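Mevalonate 3-kinase (Thermoplasma acidophilum, PDB 4RKS) catalyses the ATP-dependent phosphorylation of (R)-mevalonate at its 3-hydroxyl, giving mevalonate 3-phosphate in an alternative route to isopentenyl diphosphate. Local coordinates at residues 105-110 and 139-144; 182-187 and 236-241; 211-216 and 264-269. All coordinates share one frame; numbering follows the deposited sequence.

How the contacts relate
The three contacts are small and lack hydrogen bonds across them, yet differ in place and chemistry. Contact 1 joins two helix ends, of helices 101-108 and 128-141, far from the chain's centre and partly buried; it is wholly apolar. Contact 2 is a surface contact of strand 179-185 against the end of helix 220-238, with an exposed carboxamide touching a leucine methyl. Contact 3, partly buried, sets helix 207-214 against the loop after helix 243-262, and there a valine methyl lies close to a backbone carbonyl oxygen. Contacts 2 and 3 use consecutive helices, though their nearest atoms stay about 17 Å apart. Only contact 3's segments hold a mevalonate-pocket residue, His211, which takes no part in the packing.

Contact 1: residues 105-110 and 139-144; sequences EEAFGT and LGLKPD
Leu141 supplies the whole of one side of this contact, and both of its methyls are used against Ala107 and Phe108. From CB its chain runs with CG anti to the carbonyl carbon (chi1 -66°), which carries the branch across to helix 101-108. There CD2 stops 3.7 Å from Ala107 CB, while CD1 lies 4.0 Å from Phe108 CZ and 4.2 Å from Ala107 CB. The Ala107 methyl is therefore met by both arms of the fork. Phe108 offers the far end of its ring, and the two side chains cross at about a right angle, CD1 coming at the ring obliquely.

The contact belongs to the N-terminal half of a GHMP kinase family protein and joins the C-terminal ends of helices 101-108 and 128-141. The closest alpha carbons of the two segments are those of Ala107 and Leu141, 6.6 Å apart. Leu141 also packs on Val103 and Phe104 of helix 101-108, and the Phe108 ring reaches Tyr22 and, on strand 66-73, Ala73. Just past Leu141, Lys142 turns to its own segment: NZ meets Asp144 OD1 at 2.8 Å in a salt bridge, on the syn side of the carboxylate.

Contact 2: residues 182-187 and 236-241; sequences EKILDP and EYAKTN
A classic beta bulge at the end of strand 179-185 meets the Schellman motif that closes helix 220-238. In the bulge Ile184 and Leu185 both face Leu169 of strand 169-174, and the backbones of both are hydrogen-bonded to it. At the helix end, Asn241, with positive phi, is the C-prime residue: its N bonds back to Ala238 O at 3.1 Å, and Asp242 N reaches Tyr237 O. Ala238, whose O takes that Schellman bond, packs against the two bulge residues.

The Ala238 methyl is shared between them. Ile184 approaches with its gamma methyl: CG2 is anti to the backbone N, and this branch comes to 3.5 Å from Ala238 CB. Leu185 meets the same CB with its branch carbon CG, at 3.9 Å. The closest alpha carbons are those of Leu185 and Ala238, 6.7 Å apart. Leu185 is also packed by Ile243 and Ile246 of helix 243-262 and by Phe190, so the side chain packs against both helix 220-238 and helix 243-262. Close by on the strand, Glu182 adds a polar tie to helix 220-238, its OE2 forming a salt bridge with Lys235 NZ while OE1 accepts a hydrogen bond from Trp173 NE1.

Lys239 NZ pairs with Glu236 OE1 at 3.1 Å, one turn back, and the CB atoms of both residues point away from the strand. At the exposed side of the contact lies one amide: Asn241 CG is anti to the carbonyl carbon (chi1 -63°), and OD1 comes to 3.5 Å from Leu185 CD2.

Contact 3: residues 211-216 and 264-269; sequences HQNIVR and VGVNVI
A methyl lies unusually close to a backbone carbonyl oxygen: Val264 CG1 is 3.2 Å from Asn213 O. All three side-chain carbons of this valine gather round that oxygen, CB and CG2 each standing 3.9 Å away. The same carbonyl is already engaged, accepting the backbone hydrogen bond from Arg216 N at 2.8 Å, so the methyl packs against an oxygen whose polar need is met within its own segment. CG1 is anti to the backbone N of Val264 (chi1 -168°), and in that position it also lies 3.6 Å from Asn213 CB. The two side chains run at a slant to each other. Arg216 adds its CB to the flank of the same methyl.

The contact sets the end of helix 207-214 against the loop that leaves helix 243-262, in the C-terminal half of this GHMP kinase family protein. Helix 243-262 ends in a Schellman motif whose C-prime residue is Gly265, and Val264 and Val266 on either side of it both send their CB toward helix 207-214. Val266 CG2 is 4.0 Å from Asn213 CB. ND2 of Asn213 bonds to Val209 O in its own helix, while OD1 lies 3.9 Å from Val264 CG1. Two residues earlier, His211 lines the mevalonate pocket and is hydrogen-bonded through NE2 to the substrate-binding Glu159 and through ND1 to Gly40 N.

Contact 1: residues 105-110 and 139-144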
ATOM      1  N   GLU A 105      21.470 -16.082  10.646  1.00 31.52           N
ATOM      2  CA  GLU A 105      22.600 -16.807  11.228  1.00 31.61           C
ATOM      3  C   GLU A 105      23.593 -17.208  10.138  1.00 30.52           C
ATOM      4  O   GLU A 105      24.815 -17.092  10.301  1.00 31.99           O
ATOM      5  CB  GLU A 105      22.112 -18.047  11.988  1.00 36.87           C
ATOM      6  CG  GLU A 105      23.202 -19.084  12.241  1.00 51.12           C
ATOM      7  CD  GLU A 105      23.916 -18.882  13.567  1.00 66.24           C
ATOM      8  OE1 GLU A 105      23.232 -18.597  14.576  1.00 68.05           O
ATOM      9  OE2 GLU A 105      25.158 -19.021  13.602  1.00 73.71           O
ATOM     10  N   GLU A 106      23.056 -17.682   9.023  1.00 31.42           N
ATOM     11  CA  GLU A 106      23.878 -18.053   7.875  1.00 34.92           C
ATOM     12  C   GLU A 106      24.578 -16.840   7.275  1.00 33.93           C
ATOM     13  O   GLU A 106      25.762 -16.889   6.945  1.00 35.86           O
ATOM     14  CB  GLU A 106      23.023 -18.740   6.810  1.00 40.37           C
ATOM     15  CG  GLU A 106      23.702 -18.881   5.454  1.00 56.19           C
ATOM     16  CD  GLU A 106      24.673 -20.048   5.392  1.00 75.47           C
ATOM     17  OE1 GLU A 106      24.801 -20.781   6.400  1.00 81.65           O
ATOM     18  OE2 GLU A 106      25.307 -20.234   4.330  1.00 81.30           O
ATOM     19  N   ALA A 107      23.842 -15.747   7.140  1.00 27.41           N
ATOM     20  CA  ALA A 107      24.357 -14.569   6.469  1.00 24.39           C
ATOM     21  C   ALA A 107      25.270 -13.729   7.362  1.00 25.35           C
ATOM     22  O   ALA A 107      26.274 -13.193   6.898  1.00 30.51           O
ATOM     23  CB  ALA A 107      23.197 -13.725   5.958  1.00 23.36           C
ATOM     24  N   PHE A 108      24.924 -13.610   8.640  1.00 30.65           N
ATOM     25  CA  PHE A 108      25.629 -12.682   9.528  1.00 24.63           C
ATOM     26  C   PHE A 108      26.421 -13.367  10.639  1.00 28.91           C
ATOM     27  O   PHE A 108      27.261 -12.738  11.279  1.00 31.54           O
ATOM     28  CB  PHE A 108      24.639 -11.707  10.170  1.00 29.64           C
ATOM     29  CG  PHE A 108      23.944 -10.797   9.198  1.00 27.27           C
ATOM     30  CD1 PHE A 108      24.517 -10.478   7.982  1.00 31.59           C
ATOM     31  CD2 PHE A 108      22.706 -10.246   9.514  1.00 22.06           C
ATOM     32  CE1 PHE A 108      23.864  -9.627   7.094  1.00 30.32           C
ATOM     33  CE2 PHE A 108      22.060  -9.399   8.644  1.00 26.63           C
ATOM     34  CZ  PHE A 108      22.635  -9.089   7.426  1.00 27.07           C
ATOM     35  N   GLY A 109      26.149 -14.642  10.897  1.00 25.34           N
ATOM     36  CA  GLY A 109      26.869 -15.333  11.960  1.00 27.57           C
ATOM     37  C   GLY A 109      26.161 -15.228  13.294  1.00 30.24           C
ATOM     38  O   GLY A 109      26.659 -15.709  14.319  1.00 27.67           O
ATOM     39  N   THR A 110      24.981 -14.616  13.279  1.00 28.97           N
ATOM     40  CA  THR A 110      24.168 -14.477  14.486  1.00 26.07           C
ATOM     41  C   THR A 110      22.680 -14.388  14.148  1.00 26.52           C
ATOM     42  O   THR A 110      22.302 -13.905  13.080  1.00 28.12           O
ATOM     43  CB  THR A 110      24.596 -13.238  15.308  1.00 29.81           C
ATOM     44  OG1 THR A 110      23.711 -13.063  16.414  1.00 23.99           O
ATOM     45  CG2 THR A 110      24.569 -11.983  14.458  1.00 23.11           C
ATOM     46  N   LEU A 139      14.811 -11.836   1.378  1.00 22.62           N
ATOM     47  CA  LEU A 139      14.990 -12.460   0.073  1.00 19.37           C
ATOM     48  C   LEU A 139      16.355 -12.148  -0.503  1.00 22.18           C
ATOM     49  O   LEU A 139      16.915 -12.952  -1.222  1.00 22.61           O
ATOM     50  CB  LEU A 139      13.889 -11.996  -0.894  1.00 22.43           C
ATOM     51  CG  LEU A 139      12.520 -12.592  -0.557  1.00 24.48           C
ATOM     52  CD1 LEU A 139      11.389 -11.748  -1.126  1.00 27.74           C
ATOM     53  CD2 LEU A 139      12.426 -14.026  -1.060  1.00 24.15           C
ATOM     54  N   GLY A 140      16.876 -10.963  -0.199  1.00 26.70           N
ATOM     55  CA  GLY A 140      18.199 -10.570  -0.649  1.00 22.56           C
ATOM     56  C   GLY A 140      19.262 -11.495  -0.084  1.00 24.44           C
ATOM     57  O   GLY A 140      20.240 -11.833  -0.754  1.00 26.18           O
ATOM     58  N   LEU A 141      19.057 -11.930   1.152  1.00 25.19           N
ATOM     59  CA  LEU A 141      19.995 -12.834   1.812  1.00 25.22           C
ATOM     60  C   LEU A 141      19.792 -14.291   1.384  1.00 27.83           C
ATOM     61  O   LEU A 141      20.755 -15.038   1.275  1.00 25.49           O
ATOM     62  CB  LEU A 141      19.858 -12.707   3.334  1.00 22.50           C
ATOM     63  CG  LEU A 141      20.275 -11.362   3.921  1.00 25.52           C
ATOM     64  CD1 LEU A 141      19.908 -11.237   5.404  1.00 30.14           C
ATOM     65  CD2 LEU A 141      21.771 -11.154   3.711  1.00 24.04           C
ATOM     66  N   LYS A 142      18.545 -14.686   1.122  1.00 21.81           N
ATOM     67  CA  LYS A 142      18.254 -16.060   0.728  1.00 23.99           C
ATOM     68  C   LYS A 142      17.295 -16.066  -0.462  1.00 21.00           C
ATOM     69  O   LYS A 142      16.080 -16.184  -0.300  1.00 21.72           O
ATOM     70  CB  LYS A 142      17.673 -16.854   1.892  1.00 21.54           C
ATOM     71  CG  LYS A 142      17.629 -18.352   1.612  1.00 22.54           C
ATOM     72  CD  LYS A 142      16.943 -19.088   2.740  1.00 30.08           C
ATOM     73  CE  LYS A 142      17.399 -20.537   2.795  1.00 43.77           C
ATOM     74  NZ  LYS A 142      17.111 -21.264   1.528  1.00 46.83           N
ATOM     75  N   PRO A 143      17.849 -15.903  -1.672  1.00 23.06           N
ATOM     76  CA  PRO A 143      17.007 -15.602  -2.843  1.00 23.54           C
ATOM     77  C   PRO A 143      16.092 -16.746  -3.301  1.00 24.60           C
ATOM     78  O   PRO A 143      15.172 -16.482  -4.077  1.00 27.49           O
ATOM     79  CB  PRO A 143      18.027 -15.238  -3.939  1.00 18.61           C
ATOM     80  CG  PRO A 143      19.385 -15.621  -3.394  1.00 30.33           C
ATOM     81  CD  PRO A 143      19.271 -15.591  -1.899  1.00 23.69           C
ATOM     82  N   ASP A 144      16.293 -17.973  -2.823  1.00 21.71           N
ATOM     83  CA  ASP A 144      15.419 -19.041  -3.279  1.00 25.16           C
ATOM     84  C   ASP A 144      14.216 -19.219  -2.353  1.00 25.81           C
ATOM     85  O   ASP A 144      13.435 -20.136  -2.547  1.00 27.01           O
ATOM     86  CB  ASP A 144      16.186 -20.372  -3.458  1.00 25.72           C
ATOM     87  CG  ASP A 144      16.940 -20.813  -2.214  1.00 41.80           C
ATOM     88  OD1 ASP A 144      16.670 -20.305  -1.105  1.00 43.08           O
ATOM     89  OD2 ASP A 144      17.809 -21.706  -2.352  1.00 49.46           O
TER

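Contact 2: residues 182-187 and 236-241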
ATOM      1  N   GLU A 182      -1.026 -11.602  -6.540  1.00 20.19           N
ATOM      2  CA  GLU A 182      -0.663 -11.880  -7.922  1.00 24.95           C
ATOM      3  C   GLU A 182      -0.380 -10.569  -8.673  1.00 23.24           C
ATOM      4  O   GLU A 182      -1.141  -9.606  -8.546  1.00 21.72           O
ATOM      5  CB  GLU A 182      -1.804 -12.665  -8.606  1.00 25.79           C
ATOM      6  CG  GLU A 182      -1.749 -12.705 -10.126  1.00 29.70           C
ATOM      7  CD  GLU A 182      -2.959 -13.397 -10.776  1.00 32.66           C
ATOM      8  OE1 GLU A 182      -4.026 -13.555 -10.128  1.00 27.33           O
ATOM      9  OE2 GLU A 182      -2.833 -13.771 -11.960  1.00 36.48           O
ATOM     10  N   LYS A 183       0.696 -10.542  -9.460  1.00 25.46           N
ATOM     11  CA  LYS A 183       1.003  -9.392 -10.308  1.00 27.36           C
ATOM     12  C   LYS A 183       0.127  -9.414 -11.546  1.00 26.07           C
ATOM     13  O   LYS A 183       0.115 -10.403 -12.273  1.00 19.86           O
ATOM     14  CB  LYS A 183       2.474  -9.397 -10.718  1.00 28.90           C
ATOM     15  CG  LYS A 183       3.419  -9.132  -9.575  1.00 33.52           C
ATOM     16  CD  LYS A 183       4.702  -9.943  -9.713  1.00 41.18           C
ATOM     17  CE  LYS A 183       5.557  -9.427 -10.850  1.00 48.61           C
ATOM     18  NZ  LYS A 183       6.901 -10.066 -10.848  1.00 48.67           N
ATOM     19  N   ILE A 184      -0.576  -8.313 -11.796  1.00 19.54           N
ATOM     20  CA  ILE A 184      -1.573  -8.260 -12.864  1.00 19.77           C
ATOM     21  C   ILE A 184      -1.115  -7.415 -14.051  1.00 18.36           C
ATOM     22  O   ILE A 184      -1.340  -7.783 -15.206  1.00 22.91           O
ATOM     23  CB  ILE A 184      -2.919  -7.704 -12.314  1.00 24.29           C
ATOM     24  CG1 ILE A 184      -3.443  -8.599 -11.187  1.00 26.58           C
ATOM     25  CG2 ILE A 184      -3.938  -7.616 -13.392  1.00 22.38           C
ATOM     26  CD1 ILE A 184      -3.748 -10.027 -11.621  1.00 23.25           C
ATOM     27  N   LEU A 185      -0.467  -6.285 -13.760  1.00 19.54           N
ATOM     28  CA  LEU A 185       0.151  -5.436 -14.778  1.00 21.98           C
ATOM     29  C   LEU A 185       1.453  -4.828 -14.239  1.00 21.17           C
ATOM     30  O   LEU A 185       1.559  -4.507 -13.042  1.00 22.18           O
ATOM     31  CB  LEU A 185      -0.795  -4.310 -15.222  1.00 22.49           C
ATOM     32  CG  LEU A 185      -2.010  -4.601 -16.114  1.00 21.41           C
ATOM     33  CD1 LEU A 185      -2.855  -3.317 -16.252  1.00 19.16           C
ATOM     34  CD2 LEU A 185      -1.576  -5.124 -17.493  1.00 19.24           C
ATOM     35  N   ASP A 186       2.434  -4.688 -15.123  1.00 17.83           N
ATOM     36  CA  ASP A 186       3.706  -4.026 -14.814  1.00 25.15           C
ATOM     37  C   ASP A 186       3.502  -2.510 -14.695  1.00 25.72           C
ATOM     38  O   ASP A 186       2.561  -1.965 -15.269  1.00 22.10           O
ATOM     39  CB  ASP A 186       4.750  -4.313 -15.911  1.00 20.52           C
ATOM     40  CG  ASP A 186       5.101  -5.796 -16.037  1.00 29.57           C
ATOM     41  OD1 ASP A 186       5.035  -6.527 -15.022  1.00 25.38           O
ATOM     42  OD2 ASP A 186       5.475  -6.223 -17.156  1.00 32.01           O
ATOM     43  N   PRO A 187       4.400  -1.823 -13.978  1.00 17.78           N
ATOM     44  CA  PRO A 187       4.396  -0.352 -13.961  1.00 22.02           C
ATOM     45  C   PRO A 187       4.441   0.252 -15.374  1.00 23.51           C
ATOM     46  O   PRO A 187       3.852   1.306 -15.597  1.00 21.42           O
ATOM     47  CB  PRO A 187       5.667   0.007 -13.161  1.00 21.67           C
ATOM     48  CG  PRO A 187       6.371  -1.301 -12.854  1.00 20.36           C
ATOM     49  CD  PRO A 187       5.395  -2.403 -13.054  1.00 16.88           C
ATOM     50  N   GLU A 236      -9.626  -9.009 -15.934  1.00 31.29           N
ATOM     51  CA  GLU A 236     -10.130  -8.982 -17.310  1.00 26.74           C
ATOM     52  C   GLU A 236      -9.722  -7.728 -18.085  1.00 24.54           C
ATOM     53  O   GLU A 236      -9.294  -7.808 -19.241  1.00 28.71           O
ATOM     54  CB  GLU A 236     -11.653  -9.088 -17.305  1.00 36.93           C
ATOM     55  CG  GLU A 236     -12.184 -10.403 -16.747  1.00 49.46           C
ATOM     56  CD  GLU A 236     -11.832 -11.596 -17.621  1.00 57.11           C
ATOM     57  OE1 GLU A 236     -11.947 -11.490 -18.866  1.00 54.70           O
ATOM     58  OE2 GLU A 236     -11.427 -12.637 -17.060  1.00 60.77           O
ATOM     59  N   TYR A 237      -9.882  -6.563 -17.468  1.00 26.03           N
ATOM     60  CA  TYR A 237      -9.436  -5.323 -18.104  1.00 26.28           C
ATOM     61  C   TYR A 237      -7.953  -5.400 -18.473  1.00 27.69           C
ATOM     62  O   TYR A 237      -7.521  -4.848 -19.487  1.00 29.27           O
ATOM     63  CB  TYR A 237      -9.671  -4.126 -17.183  1.00 26.39           C
ATOM     64  CG  TYR A 237     -11.100  -3.660 -17.098  1.00 27.18           C
ATOM     65  CD1 TYR A 237     -11.878  -3.517 -18.240  1.00 35.99           C
ATOM     66  CD2 TYR A 237     -11.674  -3.340 -15.869  1.00 30.46           C
ATOM     67  CE1 TYR A 237     -13.199  -3.075 -18.160  1.00 34.84           C
ATOM     68  CE2 TYR A 237     -12.995  -2.900 -15.779  1.00 29.44           C
ATOM     69  CZ  TYR A 237     -13.748  -2.769 -16.927  1.00 36.69           C
ATOM     70  OH  TYR A 237     -15.056  -2.335 -16.842  1.00 40.30           O
ATOM     71  N   ALA A 238      -7.181  -6.091 -17.640  1.00 22.19           N
ATOM     72  CA  ALA A 238      -5.740  -6.185 -17.844  1.00 28.03           C
ATOM     73  C   ALA A 238      -5.416  -6.888 -19.155  1.00 20.80           C
ATOM     74  O   ALA A 238      -4.424  -6.570 -19.801  1.00 31.12           O
ATOM     75  CB  ALA A 238      -5.070  -6.908 -16.657  1.00 24.68           C
ATOM     76  N   LYS A 239      -6.262  -7.829 -19.555  1.00 25.39           N
ATOM     77  CA  LYS A 239      -6.070  -8.547 -20.821  1.00 34.63           C
ATOM     78  C   LYS A 239      -5.923  -7.634 -22.034  1.00 36.28           C
ATOM     79  O   LYS A 239      -5.275  -7.996 -23.009  1.00 37.91           O
ATOM     80  CB  LYS A 239      -7.228  -9.511 -21.068  1.00 30.79           C
ATOM     81  CG  LYS A 239      -7.224 -10.726 -20.155  1.00 29.45           C
ATOM     82  CD  LYS A 239      -8.452 -11.577 -20.437  1.00 37.57           C
ATOM     83  CE  LYS A 239      -8.586 -12.753 -19.490  1.00 39.54           C
ATOM     84  NZ  LYS A 239      -9.805 -13.542 -19.833  1.00 43.50           N
ATOM     85  N   THR A 240      -6.528  -6.455 -21.989  1.00 32.95           N
ATOM     86  CA  THR A 240      -6.402  -5.515 -23.102  1.00 33.44           C
ATOM     87  C   THR A 240      -5.814  -4.170 -22.676  1.00 31.79           C
ATOM     88  O   THR A 240      -5.990  -3.164 -23.366  1.00 33.61           O
ATOM     89  CB  THR A 240      -7.765  -5.255 -23.772  1.00 36.34           C
ATOM     90  OG1 THR A 240      -8.639  -4.614 -22.836  1.00 34.09           O
ATOM     91  CG2 THR A 240      -8.404  -6.563 -24.236  1.00 31.92           C
ATOM     92  N   ASN A 241      -5.125  -4.160 -21.538  1.00 29.16           N
ATOM     93  CA  ASN A 241      -4.525  -2.946 -20.990  1.00 31.50           C
ATOM     94  C   ASN A 241      -5.528  -1.806 -20.881  1.00 29.25           C
ATOM     95  O   ASN A 241      -5.198  -0.659 -21.186  1.00 30.58           O
ATOM     96  CB  ASN A 241      -3.329  -2.504 -21.845  1.00 40.32           C
ATOM     97  CG  ASN A 241      -2.205  -3.522 -21.849  1.00 45.10           C
ATOM     98  OD1 ASN A 241      -1.767  -3.973 -20.795  1.00 39.82           O
ATOM     99  ND2 ASN A 241      -1.740  -3.898 -23.040  1.00 52.88           N
TER

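Contact 3: residues 211-216 and 264-269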
ATOM      1  N   HIS A 211     -10.781  -1.018   9.860  1.00 27.46           N
ATOM      2  CA  HIS A 211     -10.938  -2.467   9.965  1.00 27.01           C
ATOM      3  C   HIS A 211     -11.929  -2.875  11.064  1.00 25.79           C
ATOM      4  O   HIS A 211     -12.807  -3.714  10.850  1.00 27.30           O
ATOM      5  CB  HIS A 211      -9.573  -3.125  10.218  1.00 25.07           C
ATOM      6  CG  HIS A 211      -8.635  -3.026   9.058  1.00 26.74           C
ATOM      7  ND1 HIS A 211      -9.050  -3.177   7.752  1.00 32.99           N
ATOM      8  CD2 HIS A 211      -7.304  -2.779   9.005  1.00 32.88           C
ATOM      9  CE1 HIS A 211      -8.014  -3.033   6.945  1.00 39.35           C
ATOM     10  NE2 HIS A 211      -6.942  -2.791   7.680  1.00 33.67           N
ATOM     11  N   GLN A 212     -11.792  -2.282  12.240  1.00 26.03           N
ATOM     12  CA  GLN A 212     -12.657  -2.645  13.364  1.00 30.46           C
ATOM     13  C   GLN A 212     -14.134  -2.315  13.091  1.00 28.22           C
ATOM     14  O   GLN A 212     -15.021  -3.102  13.405  1.00 32.07           O
ATOM     15  CB  GLN A 212     -12.183  -1.943  14.644  1.00 35.61           C
ATOM     16  CG  GLN A 212     -12.934  -2.360  15.908  1.00 53.20           C
ATOM     17  CD  GLN A 212     -12.365  -1.738  17.180  1.00 61.82           C
ATOM     18  OE1 GLN A 212     -11.578  -0.786  17.130  1.00 67.84           O
ATOM     19  NE2 GLN A 212     -12.761  -2.279  18.329  1.00 58.17           N
ATOM     20  N   ASN A 213     -14.413  -1.172  12.483  1.00 32.66           N
ATOM     21  CA  ASN A 213     -15.822  -0.784  12.325  1.00 34.77           C
ATOM     22  C   ASN A 213     -16.510  -1.319  11.066  1.00 36.56           C
ATOM     23  O   ASN A 213     -17.698  -1.633  11.103  1.00 40.46           O
ATOM     24  CB  ASN A 213     -15.950   0.732  12.367  1.00 34.75           C
ATOM     25  CG  ASN A 213     -15.795   1.278  13.764  1.00 37.15           C
ATOM     26  OD1 ASN A 213     -16.776   1.597  14.435  1.00 45.01           O
ATOM     27  ND2 ASN A 213     -14.562   1.363  14.222  1.00 41.27           N
ATOM     28  N   ILE A 214     -15.775  -1.444   9.959  1.00 32.56           N
ATOM     29  CA  ILE A 214     -16.405  -1.844   8.706  1.00 29.97           C
ATOM     30  C   ILE A 214     -17.108  -3.198   8.816  1.00 32.43           C
ATOM     31  O   ILE A 214     -18.149  -3.413   8.203  1.00 37.55           O
ATOM     32  CB  ILE A 214     -15.404  -1.899   7.528  1.00 33.28           C
ATOM     33  CG1 ILE A 214     -16.171  -1.765   6.213  1.00 35.57           C
ATOM     34  CG2 ILE A 214     -14.548  -3.206   7.556  1.00 23.72           C
ATOM     35  CD1 ILE A 214     -15.352  -2.040   4.984  1.00 38.54           C
ATOM     36  N   VAL A 215     -16.567  -4.100   9.625  1.00 25.20           N
ATOM     37  CA  VAL A 215     -17.143  -5.435   9.748  1.00 30.91           C
ATOM     38  C   VAL A 215     -18.465  -5.398  10.535  1.00 29.37           C
ATOM     39  O   VAL A 215     -19.233  -6.360  10.538  1.00 28.32           O
ATOM     40  CB  VAL A 215     -16.136  -6.412  10.418  1.00 43.87           C
ATOM     41  CG1 VAL A 215     -16.628  -7.849  10.327  1.00 50.99           C
ATOM     42  CG2 VAL A 215     -14.763  -6.301   9.739  1.00 35.65           C
ATOM     43  N   ARG A 216     -18.753  -4.279  11.183  1.00 34.77           N
ATOM     44  CA  ARG A 216     -20.018  -4.182  11.916  1.00 37.98           C
ATOM     45  C   ARG A 216     -21.227  -3.954  10.996  1.00 45.69           C
ATOM     46  O   ARG A 216     -22.375  -4.179  11.400  1.00 47.38           O
ATOM     47  CB  ARG A 216     -19.933  -3.070  12.960  1.00 36.04           C
ATOM     48  CG  ARG A 216     -18.988  -3.396  14.100  1.00 36.77           C
ATOM     49  CD  ARG A 216     -18.698  -2.186  14.955  1.00 36.67           C
ATOM     50  NE  ARG A 216     -17.818  -2.550  16.056  1.00 35.54           N
ATOM     51  CZ  ARG A 216     -17.193  -1.678  16.831  1.00 43.38           C
ATOM     52  NH1 ARG A 216     -17.344  -0.378  16.627  1.00 46.13           N
ATOM     53  NH2 ARG A 216     -16.416  -2.111  17.811  1.00 46.45           N
ATOM     54  N   VAL A 264     -21.219   3.282   9.375  1.00 36.54           N
ATOM     55  CA  VAL A 264     -20.707   2.780  10.654  1.00 42.89           C
ATOM     56  C   VAL A 264     -19.943   3.903  11.387  1.00 40.73           C
ATOM     57  O   VAL A 264     -19.194   3.667  12.337  1.00 45.69           O
ATOM     58  CB  VAL A 264     -19.818   1.528  10.451  1.00 47.65           C
ATOM     59  CG1 VAL A 264     -19.540   0.842  11.770  1.00 59.61           C
ATOM     60  CG2 VAL A 264     -20.523   0.538   9.562  1.00 44.76           C
ATOM     61  N   GLY A 265     -20.148   5.137  10.938  1.00 36.28           N
ATOM     62  CA  GLY A 265     -19.639   6.303  11.638  1.00 35.22           C
ATOM     63  C   GLY A 265     -18.187   6.631  11.368  1.00 44.23           C
ATOM     64  O   GLY A 265     -17.546   7.317  12.160  1.00 46.19           O
ATOM     65  N   VAL A 266     -17.666   6.141  10.246  1.00 46.69           N
ATOM     66  CA  VAL A 266     -16.312   6.475   9.815  1.00 41.05           C
ATOM     67  C   VAL A 266     -16.351   7.343   8.554  1.00 39.77           C
ATOM     68  O   VAL A 266     -16.618   6.841   7.461  1.00 37.92           O
ATOM     69  CB  VAL A 266     -15.484   5.202   9.549  1.00 37.02           C
ATOM     70  CG1 VAL A 266     -14.087   5.560   9.053  1.00 35.45           C
ATOM     71  CG2 VAL A 266     -15.412   4.361  10.808  1.00 32.23           C
ATOM     72  N   ASN A 267     -16.096   8.640   8.704  1.00 38.28           N
ATOM     73  CA  ASN A 267     -16.222   9.566   7.581  1.00 35.76           C
ATOM     74  C   ASN A 267     -14.881  10.069   7.086  1.00 39.70           C
ATOM     75  O   ASN A 267     -14.329  11.035   7.623  1.00 43.61           O
ATOM     76  CB  ASN A 267     -17.100  10.762   7.957  1.00 38.79           C
ATOM     77  CG  ASN A 267     -17.441  11.622   6.756  1.00 48.83           C
ATOM     78  OD1 ASN A 267     -17.632  11.114   5.648  1.00 46.22           O
ATOM     79  ND2 ASN A 267     -17.506  12.932   6.963  1.00 57.57           N
ATOM     80  N   VAL A 268     -14.365   9.417   6.047  1.00 34.71           N
ATOM     81  CA  VAL A 268     -13.062   9.746   5.505  1.00 32.12           C
ATOM     82  C   VAL A 268     -13.125  10.941   4.549  1.00 34.52           C
ATOM     83  O   VAL A 268     -12.209  11.758   4.522  1.00 27.85           O
ATOM     84  CB  VAL A 268     -12.453   8.545   4.760  1.00 31.83           C
ATOM     85  CG1 VAL A 268     -11.108   8.917   4.158  1.00 24.02           C
ATOM     86  CG2 VAL A 268     -12.311   7.357   5.694  1.00 30.12           C
ATOM     87  N   ILE A 269     -14.195  11.035   3.758  1.00 29.86           N
ATOM     88  CA  ILE A 269     -14.290  12.115   2.782  1.00 33.58           C
ATOM     89  C   ILE A 269     -14.946  13.329   3.432  1.00 36.10           C
ATOM     90  O   ILE A 269     -16.167  13.392   3.594  1.00 31.90           O
ATOM     91  CB  ILE A 269     -15.069  11.691   1.522  1.00 34.40           C
ATOM     92  CG1 ILE A 269     -14.411  10.465   0.890  1.00 33.10           C
ATOM     93  CG2 ILE A 269     -15.083  12.818   0.505  1.00 35.86           C
ATOM     94  CD1 ILE A 269     -15.165   9.899  -0.298  1.00 36.64           C
TER